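Local coordinates for uncharacterized hypothetical protein (PDB 4EI0) that is of unknown function, a DUF4466-family protein of the gut bacterium Parabacteroides merdae whose N-terminal part forms an antiparallel beta sandwich, at residues I36-A41 and G144-S149; L110-I115 and V125-S130. One frame throughout, in Å; residues are numbered along the deposited sequence.

Interaction 1 (I36-A41 and G144-S149)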
ATOM      1  N   ILE B  36      -2.736 -21.527 -11.303  1.00 39.12           N
ATOM      2  CA  ILE B  36      -3.432 -21.345 -10.026  1.00 40.48           C
ATOM      3  C   ILE B  36      -2.677 -20.179  -9.362  1.00 37.93           C
ATOM      4  O   ILE B  36      -1.434 -20.195  -9.215  1.00 40.03           O
ATOM      5  CB  ILE B  36      -3.373 -22.558  -9.091  1.00 44.61           C
ATOM      6  CG1 ILE B  36      -3.740 -23.818  -9.850  1.00 54.07           C
ATOM      7  CG2 ILE B  36      -4.257 -22.349  -7.868  1.00 42.49           C
ATOM      8  CD1 ILE B  36      -3.853 -25.046  -8.978  1.00 43.69           C
ATOM      9  N   GLU B  37      -3.435 -19.152  -9.034  1.00 42.72           N
ATOM     10  CA  GLU B  37      -2.898 -17.898  -8.528  1.00 42.40           C
ATOM     11  C   GLU B  37      -3.188 -17.731  -7.050  1.00 42.94           C
ATOM     12  O   GLU B  37      -4.325 -17.959  -6.608  1.00 41.71           O
ATOM     13  CB  GLU B  37      -3.551 -16.755  -9.249  1.00 39.58           C
ATOM     14  CG  GLU B  37      -2.965 -15.405  -8.876  1.00 51.82           C
ATOM     15  CD  GLU B  37      -3.683 -14.256  -9.543  1.00 64.41           C
ATOM     16  OE1 GLU B  37      -4.352 -14.470 -10.580  1.00 56.44           O
ATOM     17  OE2 GLU B  37      -3.574 -13.136  -9.031  1.00 66.19           O
ATOM     18  N   PHE B  38      -2.168 -17.310  -6.312  1.00 44.89           N
ATOM     19  CA  PHE B  38      -2.238 -17.150  -4.859  1.00 41.98           C
ATOM     20  C   PHE B  38      -1.758 -15.717  -4.498  1.00 44.11           C
ATOM     21  O   PHE B  38      -0.923 -15.150  -5.206  1.00 40.87           O
ATOM     22  CB  PHE B  38      -1.361 -18.189  -4.152  1.00 43.07           C
ATOM     23  CG  PHE B  38      -1.815 -19.615  -4.305  1.00 38.08           C
ATOM     24  CD1 PHE B  38      -1.451 -20.350  -5.404  1.00 43.14           C
ATOM     25  CD2 PHE B  38      -2.620 -20.191  -3.366  1.00 45.92           C
ATOM     26  CE1 PHE B  38      -1.873 -21.659  -5.544  1.00 40.64           C
ATOM     27  CE2 PHE B  38      -3.062 -21.496  -3.502  1.00 48.45           C
ATOM     28  CZ  PHE B  38      -2.680 -22.232  -4.592  1.00 42.26           C
ATOM     29  N   ALA B  39      -2.286 -15.146  -3.412  1.00 36.02           N
ATOM     30  CA  ALA B  39      -1.831 -13.862  -2.880  1.00 43.35           C
ATOM     31  C   ALA B  39      -1.273 -14.145  -1.490  1.00 45.43           C
ATOM     32  O   ALA B  39      -2.027 -14.529  -0.599  1.00 43.71           O
ATOM     33  CB  ALA B  39      -2.968 -12.854  -2.815  1.00 36.49           C
ATOM     34  N   TYR B  40       0.048 -14.031  -1.342  1.00 43.34           N
ATOM     35  CA  TYR B  40       0.765 -14.396  -0.114  1.00 37.72           C
ATOM     36  C   TYR B  40       1.136 -13.087   0.602  1.00 39.61           C
ATOM     37  O   TYR B  40       1.959 -12.335   0.094  1.00 42.07           O
ATOM     38  CB  TYR B  40       2.024 -15.154  -0.413  1.00 44.64           C
ATOM     39  CG  TYR B  40       2.823 -15.653   0.791  1.00 47.56           C
ATOM     40  CD1 TYR B  40       2.201 -16.208   1.898  1.00 45.86           C
ATOM     41  CD2 TYR B  40       4.218 -15.598   0.793  1.00 49.27           C
ATOM     42  CE1 TYR B  40       2.934 -16.663   2.992  1.00 43.57           C
ATOM     43  CE2 TYR B  40       4.966 -16.079   1.877  1.00 50.88           C
ATOM     44  CZ  TYR B  40       4.318 -16.619   2.971  1.00 46.75           C
ATOM     45  OH  TYR B  40       5.060 -17.099   4.048  1.00 43.55           O
ATOM     46  N   ALA B  41       0.517 -12.860   1.768  1.00 39.13           N
ATOM     47  CA  ALA B  41       0.709 -11.667   2.602  1.00 41.16           C
ATOM     48  C   ALA B  41       1.663 -11.958   3.730  1.00 42.44           C
ATOM     49  O   ALA B  41       1.518 -12.976   4.416  1.00 49.03           O
ATOM     50  CB  ALA B  41      -0.626 -11.213   3.180  1.00 39.58           C
ATOM     51  N   GLY B 144      -4.171 -26.134   0.293  1.00 52.33           N
ATOM     52  CA  GLY B 144      -4.509 -27.321  -0.434  1.00 54.52           C
ATOM     53  C   GLY B 144      -4.729 -28.533   0.445  1.00 52.93           C
ATOM     54  O   GLY B 144      -4.639 -28.438   1.664  1.00 54.63           O
ATOM     55  N   PRO B 145      -4.958 -29.712  -0.162  1.00 51.35           N
ATOM     56  CA  PRO B 145      -4.735 -29.955  -1.580  1.00 55.18           C
ATOM     57  C   PRO B 145      -5.828 -29.453  -2.458  1.00 50.77           C
ATOM     58  O   PRO B 145      -6.926 -29.207  -2.014  1.00 57.94           O
ATOM     59  CB  PRO B 145      -4.640 -31.478  -1.673  1.00 64.45           C
ATOM     60  CG  PRO B 145      -5.421 -31.974  -0.525  1.00 52.96           C
ATOM     61  CD  PRO B 145      -5.240 -30.958   0.563  1.00 61.28           C
ATOM     62  N   TYR B 146      -5.473 -29.218  -3.709  1.00 47.46           N
ATOM     63  CA  TYR B 146      -6.397 -28.798  -4.706  1.00 43.53           C
ATOM     64  C   TYR B 146      -6.436 -29.833  -5.846  1.00 47.16           C
ATOM     65  O   TYR B 146      -5.384 -30.309  -6.277  1.00 45.27           O
ATOM     66  CB  TYR B 146      -5.954 -27.464  -5.287  1.00 44.28           C
ATOM     67  CG  TYR B 146      -5.896 -26.323  -4.299  1.00 42.29           C
ATOM     68  CD1 TYR B 146      -7.085 -25.798  -3.741  1.00 56.09           C
ATOM     69  CD2 TYR B 146      -4.693 -25.782  -3.913  1.00 46.92           C
ATOM     70  CE1 TYR B 146      -7.056 -24.777  -2.824  1.00 47.80           C
ATOM     71  CE2 TYR B 146      -4.630 -24.750  -2.968  1.00 47.11           C
ATOM     72  CZ  TYR B 146      -5.798 -24.239  -2.449  1.00 44.98           C
ATOM     73  OH  TYR B 146      -5.741 -23.190  -1.569  1.00 46.02           O
ATOM     74  N   LYS B 147      -7.636 -30.111  -6.357  1.00 47.37           N
ATOM     75  CA  LYS B 147      -7.852 -31.140  -7.395  1.00 48.42           C
ATOM     76  C   LYS B 147      -7.504 -30.574  -8.756  1.00 42.47           C
ATOM     77  O   LYS B 147      -7.913 -29.478  -9.104  1.00 45.09           O
ATOM     78  CB  LYS B 147      -9.314 -31.658  -7.375  1.00 52.42           C
ATOM     79  N   ILE B 148      -6.715 -31.310  -9.541  1.00 40.51           N
ATOM     80  CA  ILE B 148      -6.400 -30.894 -10.920  1.00 39.66           C
ATOM     81  C   ILE B 148      -7.295 -31.780 -11.829  1.00 45.48           C
ATOM     82  O   ILE B 148      -7.385 -33.019 -11.646  1.00 46.18           O
ATOM     83  CB  ILE B 148      -4.891 -31.112 -11.244  1.00 44.02           C
ATOM     84  CG1 ILE B 148      -3.978 -30.422 -10.202  1.00 46.81           C
ATOM     85  CG2 ILE B 148      -4.564 -30.705 -12.659  1.00 39.73           C
ATOM     86  CD1 ILE B 148      -4.148 -28.924 -10.050  1.00 42.58           C
ATOM     87  N   SER B 149      -7.965 -31.141 -12.768  1.00 45.32           N
ATOM     88  CA  SER B 149      -8.886 -31.759 -13.665  1.00 46.25           C
ATOM     89  C   SER B 149      -8.135 -32.752 -14.581  1.00 45.27           C
ATOM     90  O   SER B 149      -6.960 -32.596 -14.811  1.00 44.38           O
ATOM     91  CB  SER B 149      -9.483 -30.673 -14.522  1.00 53.47           C
ATOM     92  OG  SER B 149     -10.335 -31.208 -15.507  1.00 49.61           O
TER

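Interaction 2 (L110-I115 and V125-S130)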
ATOM      1  N   LEU B 110       2.583 -10.672  -2.197  1.00 37.77           N
ATOM      2  CA  LEU B 110       3.162 -11.102  -3.449  1.00 38.93           C
ATOM      3  C   LEU B 110       2.242 -12.117  -4.048  1.00 43.77           C
ATOM      4  O   LEU B 110       1.649 -12.912  -3.313  1.00 44.20           O
ATOM      5  CB  LEU B 110       4.525 -11.755  -3.253  1.00 36.35           C
ATOM      6  CG  LEU B 110       5.683 -10.898  -2.713  1.00 39.02           C
ATOM      7  CD1 LEU B 110       6.852 -11.828  -2.489  1.00 32.47           C
ATOM      8  CD2 LEU B 110       6.014  -9.747  -3.678  1.00 41.11           C
ATOM      9  N   ARG B 111       2.110 -12.059  -5.378  1.00 42.47           N
ATOM     10  CA  ARG B 111       1.322 -13.033  -6.144  1.00 36.90           C
ATOM     11  C   ARG B 111       2.189 -14.123  -6.689  1.00 34.88           C
ATOM     12  O   ARG B 111       3.229 -13.856  -7.308  1.00 39.14           O
ATOM     13  CB  ARG B 111       0.604 -12.315  -7.241  1.00 40.24           C
ATOM     14  CG  ARG B 111      -0.466 -11.410  -6.659  1.00 44.68           C
ATOM     15  CD  ARG B 111      -1.134 -10.570  -7.712  1.00 50.30           C
ATOM     16  NE  ARG B 111      -2.059  -9.687  -7.044  1.00 53.58           N
ATOM     17  CZ  ARG B 111      -2.630  -8.643  -7.606  1.00 50.85           C
ATOM     18  NH1 ARG B 111      -2.374  -8.334  -8.862  1.00 53.22           N
ATOM     19  NH2 ARG B 111      -3.429  -7.893  -6.884  1.00 51.95           N
ATOM     20  N   TYR B 112       1.797 -15.366  -6.415  1.00 37.82           N
ATOM     21  CA  TYR B 112       2.460 -16.557  -6.930  1.00 36.54           C
ATOM     22  C   TYR B 112       1.547 -17.229  -7.940  1.00 39.70           C
ATOM     23  O   TYR B 112       0.334 -17.378  -7.695  1.00 39.30           O
ATOM     24  CB  TYR B 112       2.757 -17.508  -5.787  1.00 34.33           C
ATOM     25  CG  TYR B 112       3.164 -18.930  -6.144  1.00 42.85           C
ATOM     26  CD1 TYR B 112       4.433 -19.228  -6.604  1.00 38.32           C
ATOM     27  CD2 TYR B 112       2.298 -19.985  -5.940  1.00 45.30           C
ATOM     28  CE1 TYR B 112       4.807 -20.516  -6.915  1.00 39.82           C
ATOM     29  CE2 TYR B 112       2.653 -21.276  -6.260  1.00 42.56           C
ATOM     30  CZ  TYR B 112       3.903 -21.537  -6.728  1.00 43.78           C
ATOM     31  OH  TYR B 112       4.270 -22.821  -6.992  1.00 46.14           O
ATOM     32  N   TYR B 113       2.148 -17.622  -9.052  1.00 33.93           N
ATOM     33  CA  TYR B 113       1.484 -18.262 -10.171  1.00 39.93           C
ATOM     34  C   TYR B 113       2.085 -19.646 -10.378  1.00 39.32           C
ATOM     35  O   TYR B 113       3.269 -19.777 -10.678  1.00 42.15           O
ATOM     36  CB  TYR B 113       1.674 -17.400 -11.415  1.00 41.42           C
ATOM     37  CG  TYR B 113       1.006 -16.060 -11.289  1.00 45.96           C
ATOM     38  CD1 TYR B 113      -0.316 -15.881 -11.665  1.00 47.35           C
ATOM     39  CD2 TYR B 113       1.697 -14.972 -10.805  1.00 45.20           C
ATOM     40  CE1 TYR B 113      -0.925 -14.648 -11.567  1.00 45.12           C
ATOM     41  CE2 TYR B 113       1.107 -13.736 -10.696  1.00 47.33           C
ATOM     42  CZ  TYR B 113      -0.198 -13.583 -11.076  1.00 51.35           C
ATOM     43  OH  TYR B 113      -0.751 -12.381 -10.919  1.00 50.87           O
ATOM     44  N   TYR B 114       1.287 -20.684 -10.133  1.00 39.29           N
ATOM     45  CA  TYR B 114       1.685 -22.043 -10.372  1.00 36.33           C
ATOM     46  C   TYR B 114       1.111 -22.423 -11.730  1.00 40.34           C
ATOM     47  O   TYR B 114      -0.110 -22.377 -11.905  1.00 35.58           O
ATOM     48  CB  TYR B 114       1.104 -22.949  -9.322  1.00 39.13           C
ATOM     49  CG  TYR B 114       1.341 -24.408  -9.499  1.00 38.74           C
ATOM     50  CD1 TYR B 114       2.549 -24.973  -9.144  1.00 46.23           C
ATOM     51  CD2 TYR B 114       0.341 -25.263  -9.945  1.00 42.28           C
ATOM     52  CE1 TYR B 114       2.774 -26.345  -9.239  1.00 40.29           C
ATOM     53  CE2 TYR B 114       0.555 -26.649 -10.041  1.00 39.99           C
ATOM     54  CZ  TYR B 114       1.764 -27.181  -9.713  1.00 39.96           C
ATOM     55  OH  TYR B 114       2.007 -28.508  -9.792  1.00 41.74           O
ATOM     56  N   ILE B 115       1.968 -22.813 -12.681  1.00 37.58           N
ATOM     57  CA  ILE B 115       1.476 -23.259 -14.006  1.00 41.40           C
ATOM     58  C   ILE B 115       1.337 -24.785 -13.885  1.00 41.31           C
ATOM     59  O   ILE B 115       2.292 -25.467 -13.600  1.00 42.25           O
ATOM     60  CB  ILE B 115       2.394 -22.857 -15.155  1.00 38.24           C
ATOM     61  CG1 ILE B 115       2.696 -21.355 -15.161  1.00 36.31           C
ATOM     62  CG2 ILE B 115       1.732 -23.179 -16.505  1.00 42.18           C
ATOM     63  CD1 ILE B 115       1.477 -20.453 -15.283  1.00 47.28           C
ATOM     64  N   VAL B 125      -2.706 -31.173  -5.799  1.00 42.90           N
ATOM     65  CA  VAL B 125      -1.465 -30.432  -5.563  0.50 48.55           C
ATOM     66  C   VAL B 125      -1.640 -29.589  -4.309  1.00 50.77           C
ATOM     67  O   VAL B 125      -2.698 -28.972  -4.105  1.00 51.92           O
ATOM     68  CB  VAL B 125      -1.068 -29.467  -6.707  0.50 40.53           C
ATOM     69  CG1 VAL B 125       0.291 -28.816  -6.403  0.50 33.65           C
ATOM     70  CG2 VAL B 125      -1.014 -30.168  -8.061  0.50 47.13           C
ATOM     71  N   GLN B 126      -0.619 -29.557  -3.468  1.00 49.10           N
ATOM     72  CA  GLN B 126      -0.650 -28.703  -2.266  1.00 50.74           C
ATOM     73  C   GLN B 126       0.590 -27.845  -2.212  1.00 49.45           C
ATOM     74  O   GLN B 126       1.580 -28.073  -2.934  1.00 45.97           O
ATOM     75  CB  GLN B 126      -0.812 -29.498  -0.980  1.00 56.61           C
ATOM     76  CG  GLN B 126       0.281 -30.484  -0.726  1.00 58.91           C
ATOM     77  CD  GLN B 126      -0.082 -31.411   0.406  1.00 73.14           C
ATOM     78  OE1 GLN B 126      -1.094 -32.108   0.364  1.00 67.86           O
ATOM     79  NE2 GLN B 126       0.745 -31.423   1.431  1.00 68.80           N
ATOM     80  N   PHE B 127       0.531 -26.840  -1.348  1.00 48.25           N
ATOM     81  CA  PHE B 127       1.518 -25.782  -1.334  1.00 48.64           C
ATOM     82  C   PHE B 127       1.929 -25.388   0.091  1.00 58.36           C
ATOM     83  O   PHE B 127       1.085 -25.242   0.978  1.00 46.37           O
ATOM     84  CB  PHE B 127       0.942 -24.566  -2.022  1.00 50.54           C
ATOM     85  CG  PHE B 127       0.587 -24.789  -3.452  1.00 45.76           C
ATOM     86  CD1 PHE B 127       1.525 -24.613  -4.440  1.00 48.32           C
ATOM     87  CD2 PHE B 127      -0.679 -25.214  -3.800  1.00 44.57           C
ATOM     88  CE1 PHE B 127       1.204 -24.865  -5.758  1.00 41.89           C
ATOM     89  CE2 PHE B 127      -1.026 -25.429  -5.136  1.00 46.35           C
ATOM     90  CZ  PHE B 127      -0.081 -25.227  -6.111  1.00 41.30           C
ATOM     91  N   SER B 128       3.227 -25.189   0.281  1.00 48.89           N
ATOM     92  CA  SER B 128       3.762 -24.650   1.525  1.00 48.15           C
ATOM     93  C   SER B 128       4.503 -23.349   1.268  1.00 42.36           C
ATOM     94  O   SER B 128       5.561 -23.331   0.619  1.00 45.10           O
ATOM     95  CB  SER B 128       4.670 -25.685   2.186  1.00 49.96           C
ATOM     96  OG  SER B 128       5.131 -25.125   3.421  1.00 74.96           O
ATOM     97  N   PHE B 129       3.908 -22.255   1.727  1.00 41.00           N
ATOM     98  CA  PHE B 129       4.482 -20.893   1.566  1.00 48.09           C
ATOM     99  C   PHE B 129       5.263 -20.553   2.827  1.00 50.62           C
ATOM    100  O   PHE B 129       4.857 -20.948   3.935  1.00 48.93           O
ATOM    101  CB  PHE B 129       3.402 -19.826   1.421  1.00 42.37           C
ATOM    102  CG  PHE B 129       2.548 -19.950   0.178  1.00 42.73           C
ATOM    103  CD1 PHE B 129       1.533 -20.872   0.103  1.00 47.92           C
ATOM    104  CD2 PHE B 129       2.821 -19.176  -0.945  1.00 45.74           C
ATOM    105  CE1 PHE B 129       0.766 -20.990  -1.033  1.00 45.56           C
ATOM    106  CE2 PHE B 129       2.056 -19.301  -2.084  1.00 44.78           C
ATOM    107  CZ  PHE B 129       1.024 -20.206  -2.126  1.00 48.57           C
ATOM    108  N   SER B 130       6.372 -19.838   2.678  1.00 47.12           N
ATOM    109  CA  SER B 130       7.161 -19.430   3.859  1.00 46.34           C
ATOM    110  C   SER B 130       7.899 -18.146   3.591  1.00 43.72           C
ATOM    111  O   SER B 130       8.053 -17.714   2.426  1.00 44.30           O
ATOM    112  CB  SER B 130       8.138 -20.519   4.259  1.00 48.56           C
ATOM    113  OG  SER B 130       8.998 -20.844   3.189  1.00 49.85           O
TER

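Interaction 1 (I36-A41 and G144-S149)
With CG anti to the carbonyl carbon in both residues (chi1 -66° in Phe38, -62° in Tyr146), the two rings leave facing strands from opposite directions and meet midway between them. Phe38 leads with the far end of its ring: CZ lies 3.6 Å from Tyr146 CE2, and that tyrosine atom sits at the edge of the phenylalanine, near its plane. The planes meet obliquely, at 51°. Further along the same side of the tyrosine, Phe38 CE2 comes 3.7 Å from Tyr146 OH, a contact of carbon with the phenol oxygen. On its own strand, the CA of Gly144 lies over one face of the Tyr146 ring, toward the rim.

Two residues from Phe38, Ile36 reaches Ile148 by one methyl each, CD1 to CD1 at 4.0 Å. The extended Ile36 chain and the bent Ile148 chain each present this methyl to the other. The contact is apolar throughout and largely buried.

It joins two sheets of a beta sandwich: strand 35-43, bonded through its backbone to strands 17-22 and 107-115, faces the end of strand 138-147, outermost of its sheet in this chain, and the loop that follows it, which carries Ile148. Lys22 of strand 17-22 packs against Ile36, Phe38 and Tyr146, while Phe127 of strand 124-133 touches both rings.

Interaction 2 (L110-I115 and V125-S130)
Strands 110-115 and 125-130 run roughly antiparallel, at 150° between their directions, with axes 11.1 Å apart at closest approach, too far for backbone pairing. This is face-to-face packing of two sheets in a beta sandwich, and aromatic side chains from both strands meet between them.

Phe127 meets two tyrosines with the CE1 side of its ring. It turns its edge to the face of Tyr114 in an edge-to-face pair with centroids 5.0 Å apart and planes at 84°; its CE1 lies over that face, 3.6 Å from Tyr114 CD1. The same CE1 approaches the edge of Tyr112, 3.9 Å from Tyr112 CE2. Tyr112 also receives Phe129, whose edge is directed toward its face in an offset edge-to-face pair with planes at 88° and Phe129 CE2 3.9 Å from Tyr112 CD2. Both tyrosines hold CG opposite the backbone N and both phenylalanines place it beside theirs, and both pairs meet nearly at right angles.

At its far end Tyr114 passes Val125, while its hydroxyl is hydrogen-bonded to the backbone O of Ile60, so the polar end of this buried side chain is satisfied. Replacing Tyr114 with an alanine would probably leave the edge of Phe127 without the face it packs on and deprive the Ile60 carbonyl of its hydroxyl partner. Val56 and Ser58 of strand 51-58 pack against these rings from within the second sheet. Beside CE1, the neighbouring ring atom CZ of Phe127 also sits above the Tyr114 ring, toward its rim, and comes 3.8 Å from Tyr114 CG.

In the fold
Interactions 1 and 2 are neighbouring parts of one sandwich interior, their centres about 6 Å apart, and each spans the same two sheets. Strands 35-43 and 107-115 pair in one sheet, where Tyr40 N lies 2.8 Å from Leu110 O, a probable hydrogen bond; strands 124-133 and 138-147 pair in the other, with Tyr146 N at 2.8 Å from Val125 O. Phe38 links the aromatic clusters, its ring meeting those of Phe127 and Phe129, and Ile148 touches Val125. Both segments of interaction 2 fall in the part of the chain between the two segments of interaction 1. With the protein's function unknown, both are best read as core packing.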